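Local coordinates for flagellar protein FlgA (PDB 3FRN) that probably serves as a periplasmic chaperone for assembly of the P-ring of the flagellar basal body, at residues F80-K85 with I112-I117; V233-Y238 with T242-N247. All coordinates share one frame; numbering follows the deposited sequence.

Contact 1. Residues F80-K85 with I112-I117; sequences FEEIGK and IRVTKI
Helix segment 80-85 runs across strand segment 112-117 at 40°, their axes 8.3 Å apart at closest approach, with Ile83 and Val114 as the nearest pair of CA atoms at 6.3 Å. Glu82 does most of the touching, and it does so with its aliphatic part. Its CG lies anti to the backbone N (chi1 -175°), which carries the chain over to the strand, where CG meets Val114 CG2 at 3.5 Å and Ile112 CG2 at 3.8 Å. The Glu82 and Val114 side chains pass alongside, pointing opposite ways, while CB of Glu82 also rests on the Ile112 methyl. A bend at chi2 (54°) then sets the carboxylate beside the Ile112 carbonyl, with Glu82 CD 3.7 Å from Ile112 O; no hydrogen bond spans the two segments, so the joint is one of van der Waals packing. Ile83, one residue on, adds a looser apolar contact, CG1 to Val114 CG2 at 4.3 Å, on the buried side. This is helix-on-sheet packing within the HotDog-like domain, where helix 74-87 lies against a curved antiparallel sheet. Ile83 reaches on to Met137 and Leu139 of strand 132-148, and Ile112 and Val114 also touch Leu126 and Val124 of the adjoining strand 121-127.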
loop_
_atom_site.group_PDB
_atom_site.type_symbol
_atom_site.label_atom_id
_atom_site.label_comp_id
_atom_site.label_asym_id
_atom_site.label_seq_id
_atom_site.Cartn_x
_atom_site.Cartn_y
_atom_site.Cartn_z
ATOM N N PHE A 80 -6.062 7.855 14.830
ATOM C CA PHE A 80 -4.961 7.391 13.972
ATOM C C PHE A 80 -3.894 6.572 14.704
ATOM O O PHE A 80 -3.408 5.559 14.175
ATOM C CB PHE A 80 -4.309 8.564 13.227
ATOM C CG PHE A 80 -4.970 8.898 11.904
ATOM C CD1 PHE A 80 -6.298 9.317 11.851
ATOM C CD2 PHE A 80 -4.256 8.804 10.716
ATOM C CE1 PHE A 80 -6.908 9.629 10.639
ATOM C CE2 PHE A 80 -4.859 9.113 9.499
ATOM C CZ PHE A 80 -6.189 9.531 9.465
ATOM N N GLU A 81 -3.519 7.016 15.905
ATOM C CA GLU A 81 -2.611 6.242 16.744
ATOM C C GLU A 81 -3.164 4.841 17.005
ATOM O O GLU A 81 -2.427 3.856 16.947
ATOM C CB GLU A 81 -2.317 6.969 18.065
ATOM C CG GLU A 81 -1.273 8.080 17.952
ATOM C CD GLU A 81 -1.038 8.819 19.268
ATOM O OE1 GLU A 81 -1.997 8.983 20.060
ATOM O OE2 GLU A 81 0.112 9.244 19.511
ATOM N N GLU A 82 -4.464 4.767 17.272
ATOM C CA GLU A 82 -5.146 3.507 17.552
ATOM C C GLU A 82 -5.252 2.589 16.331
ATOM O O GLU A 82 -5.003 1.382 16.446
ATOM C CB GLU A 82 -6.529 3.771 18.166
ATOM C CG GLU A 82 -7.299 2.530 18.622
ATOM C CD GLU A 82 -6.527 1.651 19.578
ATOM O OE1 GLU A 82 -5.865 2.201 20.488
ATOM O OE2 GLU A 82 -6.595 0.408 19.420
ATOM N N ILE A 83 -5.622 3.147 15.175
ATOM C CA ILE A 83 -5.645 2.370 13.928
ATOM C C ILE A 83 -4.255 1.776 13.685
ATOM O O ILE A 83 -4.117 0.567 13.459
ATOM C CB ILE A 83 -6.101 3.216 12.692
ATOM C CG1 ILE A 83 -7.559 3.643 12.819
ATOM C CG2 ILE A 83 -5.962 2.413 11.416
ATOM C CD1 ILE A 83 -7.974 4.824 11.871
ATOM N N GLY A 84 -3.233 2.630 13.774
ATOM C CA GLY A 84 -1.829 2.219 13.632
ATOM C C GLY A 84 -1.457 0.971 14.410
ATOM O O GLY A 84 -0.738 0.106 13.900
ATOM N N LYS A 85 -1.972 0.866 15.634
ATOM C CA LYS A 85 -1.709 -0.290 16.494
ATOM C C LYS A 85 -2.450 -1.551 16.046
ATOM O O LYS A 85 -1.864 -2.626 16.006
ATOM C CB LYS A 85 -2.033 0.024 17.961
ATOM C CG LYS A 85 -1.138 1.087 18.581
ATOM C CD LYS A 85 -1.619 1.488 19.968
ATOM C CE LYS A 85 -1.105 2.874 20.362
ATOM N NZ LYS A 85 -1.913 3.995 19.774
ATOM N N ILE A 112 -11.412 4.270 22.756
ATOM C CA ILE A 112 -11.281 4.135 21.306
ATOM C C ILE A 112 -10.907 2.695 20.975
ATOM O O ILE A 112 -9.775 2.272 21.225
ATOM C CB ILE A 112 -10.243 5.123 20.720
ATOM C CG1 ILE A 112 -10.636 6.568 21.051
ATOM C CG2 ILE A 112 -10.118 4.935 19.200
ATOM C CD1 ILE A 112 -9.568 7.591 20.775
ATOM N N ARG A 113 -11.864 1.940 20.436
ATOM C CA ARG A 113 -11.645 0.535 20.086
ATOM C C ARG A 113 -11.739 0.321 18.574
ATOM O O ARG A 113 -12.716 0.733 17.940
ATOM C CB ARG A 113 -12.644 -0.365 20.824
ATOM C CG ARG A 113 -12.411 -1.865 20.650
ATOM C CD ARG A 113 -13.527 -2.694 21.298
ATOM N NE ARG A 113 -14.840 -2.414 20.710
ATOM C CZ ARG A 113 -15.946 -3.120 20.938
ATOM N NH1 ARG A 113 -15.923 -4.174 21.748
ATOM N NH2 ARG A 113 -17.082 -2.768 20.347
ATOM N N VAL A 114 -10.715 -0.324 18.006
ATOM C CA VAL A 114 -10.635 -0.541 16.558
ATOM C C VAL A 114 -10.625 -2.032 16.209
ATOM O O VAL A 114 -9.813 -2.800 16.756
ATOM C CB VAL A 114 -9.389 0.155 15.954
ATOM C CG1 VAL A 114 -9.178 -0.249 14.505
ATOM C CG2 VAL A 114 -9.521 1.650 16.059
ATOM N N THR A 115 -11.530 -2.435 15.299
ATOM C CA THR A 115 -11.590 -3.845 14.874
ATOM C C THR A 115 -11.562 -3.932 13.350
ATOM O O THR A 115 -12.114 -3.071 12.661
ATOM C CB THR A 115 -12.886 -4.527 15.385
ATOM O OG1 THR A 115 -13.170 -3.983 16.699
ATOM C CG2 THR A 115 -12.751 -6.074 15.446
ATOM N N LYS A 116 -10.919 -4.973 12.830
ATOM C CA LYS A 116 -10.840 -5.211 11.390
ATOM C C LYS A 116 -12.161 -5.741 10.857
ATOM O O LYS A 116 -12.686 -6.734 11.364
ATOM C CB LYS A 116 -9.706 -6.201 11.083
ATOM C CG LYS A 116 -9.518 -6.528 9.605
ATOM C CD LYS A 116 -8.172 -7.199 9.352
ATOM C CE LYS A 116 -8.063 -7.737 7.927
ATOM N NZ LYS A 116 -8.743 -9.066 7.749
ATOM N N ILE A 117 -12.698 -5.076 9.839
ATOM C CA ILE A 117 -13.909 -5.557 9.181
ATOM C C ILE A 117 -13.511 -6.477 8.034
ATOM O O ILE A 117 -13.946 -7.627 7.965
ATOM C CB ILE A 117 -14.803 -4.394 8.682
ATOM C CG1 ILE A 117 -15.259 -3.525 9.860
ATOM C CG2 ILE A 117 -16.013 -4.919 7.918
ATOM C CD1 ILE A 117 -15.920 -4.303 10.993
#

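Contact 2. Residues V233-Y238 with T242-N247; sequences VLENGY and TVRAMN
The side chains of Val233 and Val243 meet nearly perpendicular in the beta hairpin of strands 229-233 and 242-246, where it opens into its loop in the C-terminal P-ring-chaperone region. Their CG1 methyls stand 3.2 Å apart, closer than methyl carbons normally come. Val233 and Ala245 form a non-hydrogen-bonded pair, and just beyond it Leu234 N donates to Arg244 O at 2.8 Å. Glu235 then takes over from the backbone. With CG anti to its carbonyl carbon (chi1 -68°), its side chain runs alongside that of Val243, headed the other way, and brings the carboxylate to Arg244, 76° from the guanidinium plane. Glu235 OE2 takes Arg244 NE on its syn side at 3.0 Å, a salt bridge in which OE2 lies almost in the guanidinium plane though the bond is bent, 141° at the hydrogen. OE1 is met from above the carboxylate plane by Arg244 N at 3.3 Å. Arg244 NH1 bonds separately to Tyr253 OH. With an alanine at Glu235, Arg244 NE is likely to lose its charged partner and Arg244 N its acceptor OE1. Farther along, a CB on Gly237 would clash with Val243 CG2; as built, Gly237 CA lies 3.9 Å from Val243 CG2.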
loop_
_atom_site.group_PDB
_atom_site.type_symbol
_atom_site.label_atom_id
_atom_site.label_comp_id
_atom_site.label_asym_id
_atom_site.label_seq_id
_atom_site.Cartn_x
_atom_site.Cartn_y
_atom_site.Cartn_z
ATOM N N VAL A 233 34.296 -21.049 -12.671
ATOM C CA VAL A 233 33.067 -21.461 -11.987
ATOM C C VAL A 233 32.093 -22.228 -12.896
ATOM O O VAL A 233 31.840 -21.821 -14.034
ATOM C CB VAL A 233 32.355 -20.236 -11.370
ATOM C CG1 VAL A 233 31.578 -20.649 -10.169
ATOM C CG2 VAL A 233 33.359 -19.170 -10.947
ATOM N N LEU A 234 31.553 -23.337 -12.384
ATOM C CA LEU A 234 30.655 -24.222 -13.155
ATOM C C LEU A 234 29.184 -23.820 -13.016
ATOM O O LEU A 234 28.343 -24.244 -13.810
ATOM C CB LEU A 234 30.853 -25.687 -12.719
ATOM C CG LEU A 234 30.264 -26.949 -13.386
ATOM C CD1 LEU A 234 28.829 -27.272 -12.922
ATOM C CD2 LEU A 234 30.374 -26.924 -14.916
ATOM N N GLU A 235 28.880 -23.016 -11.998
ATOM C CA GLU A 235 27.513 -22.580 -11.715
ATOM C C GLU A 235 27.521 -21.122 -11.272
ATOM O O GLU A 235 28.560 -20.586 -10.880
ATOM C CB GLU A 235 26.905 -23.422 -10.589
ATOM C CG GLU A 235 26.635 -24.877 -10.916
ATOM C CD GLU A 235 26.910 -25.796 -9.735
ATOM O OE1 GLU A 235 27.615 -25.366 -8.796
ATOM O OE2 GLU A 235 26.429 -26.950 -9.750
ATOM N N ASN A 236 26.355 -20.483 -11.318
ATOM C CA ASN A 236 26.175 -19.183 -10.679
ATOM C C ASN A 236 26.122 -19.392 -9.168
ATOM O O ASN A 236 25.752 -20.467 -8.710
ATOM C CB ASN A 236 24.907 -18.509 -11.194
ATOM C CG ASN A 236 25.026 -18.092 -12.650
ATOM O OD1 ASN A 236 25.234 -16.917 -12.952
ATOM N ND2 ASN A 236 24.914 -19.057 -13.561
ATOM N N GLY A 237 26.523 -18.393 -8.385
ATOM C CA GLY A 237 26.588 -18.584 -6.933
ATOM C C GLY A 237 26.569 -17.331 -6.081
ATOM O O GLY A 237 26.971 -16.247 -6.516
ATOM N N TYR A 238 26.096 -17.484 -4.851
ATOM C CA TYR A 238 26.046 -16.368 -3.905
ATOM C C TYR A 238 27.088 -16.643 -2.826
ATOM O O TYR A 238 27.610 -17.752 -2.767
ATOM C CB TYR A 238 24.629 -16.233 -3.297
ATOM C CG TYR A 238 23.547 -15.855 -4.307
ATOM C CD1 TYR A 238 23.321 -14.526 -4.647
ATOM C CD2 TYR A 238 22.763 -16.824 -4.922
ATOM C CE1 TYR A 238 22.358 -14.165 -5.567
ATOM C CE2 TYR A 238 21.792 -16.474 -5.851
ATOM C CZ TYR A 238 21.592 -15.143 -6.160
ATOM O OH TYR A 238 20.630 -14.784 -7.067
ATOM N N THR A 242 28.398 -23.262 -1.947
ATOM C CA THR A 242 29.424 -24.110 -2.500
ATOM C C THR A 242 29.142 -24.339 -3.987
ATOM O O THR A 242 28.135 -24.952 -4.354
ATOM C CB THR A 242 29.491 -25.457 -1.751
ATOM O OG1 THR A 242 29.756 -25.228 -0.358
ATOM C CG2 THR A 242 30.581 -26.332 -2.334
ATOM N N VAL A 243 30.041 -23.831 -4.829
ATOM C CA VAL A 243 29.936 -23.961 -6.280
ATOM C C VAL A 243 31.046 -24.870 -6.834
ATOM O O VAL A 243 32.208 -24.776 -6.418
ATOM C CB VAL A 243 30.008 -22.580 -6.982
ATOM C CG1 VAL A 243 29.774 -22.735 -8.453
ATOM C CG2 VAL A 243 28.960 -21.642 -6.427
ATOM N N ARG A 244 30.678 -25.747 -7.768
ATOM C CA ARG A 244 31.644 -26.602 -8.467
ATOM C C ARG A 244 32.454 -25.764 -9.450
ATOM O O ARG A 244 31.937 -24.802 -10.016
ATOM C CB ARG A 244 30.917 -27.735 -9.189
ATOM C CG ARG A 244 29.830 -28.360 -8.337
ATOM C CD ARG A 244 28.872 -29.194 -9.152
ATOM N NE ARG A 244 27.608 -29.397 -8.447
ATOM C CZ ARG A 244 27.348 -30.423 -7.639
ATOM N NH1 ARG A 244 28.264 -31.359 -7.421
ATOM N NH2 ARG A 244 26.165 -30.515 -7.049
ATOM N N ALA A 245 33.723 -26.122 -9.633
ATOM C CA ALA A 245 34.638 -25.353 -10.479
ATOM C C ALA A 245 35.719 -26.244 -11.094
ATOM O O ALA A 245 35.881 -27.400 -10.675
ATOM C CB ALA A 245 35.275 -24.213 -9.680
ATOM N N MET A 246 36.449 -25.696 -12.088
ATOM C CA MET A 246 37.571 -26.423 -12.710
ATOM C C MET A 246 38.853 -25.562 -12.801
ATOM O O MET A 246 38.857 -24.402 -13.427
ATOM C CB MET A 246 37.203 -26.943 -14.134
ATOM C CG MET A 246 38.417 -27.511 -14.940
ATOM S SD MET A 246 38.330 -26.931 -16.736
ATOM C CE MET A 246 37.268 -28.336 -17.566
ATOM N N ASN A 247 39.918 -26.168 -12.168
ATOM C CA ASN A 247 41.313 -25.682 -12.204
ATOM C C ASN A 247 42.066 -25.981 -10.901
ATOM O O ASN A 247 43.286 -26.394 -10.996
ATOM C CB ASN A 247 41.466 -24.193 -12.581
ATOM C CG ASN A 247 41.885 -24.004 -14.048
ATOM O OD1 ASN A 247 42.672 -23.110 -14.370
ATOM N ND2 ASN A 247 41.370 -24.859 -14.937
#

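How the contacts relate
From the N terminus, the chain reaches helix 74-87, runs through strand 93-101 and returns on strand 111-118, where contact 1 closes a loop with 26 residues between its segments. It ties the helix to the sheet of the HotDog-like domain. The chain then completes that sheet and continues into the C-terminal region, where contact 2 closes a far shorter loop, three residues between its segments, tying the end of strand 229-233 and the loop after it to strand 242-246 in a separate five-stranded sheet. The two contacts follow in series, neither nesting nor crossing. Their centres lie 52 Å apart on opposite sides of the chain's centre, with about 33 Å between nearest atoms, so the two lie in separate parts of an elongated molecule.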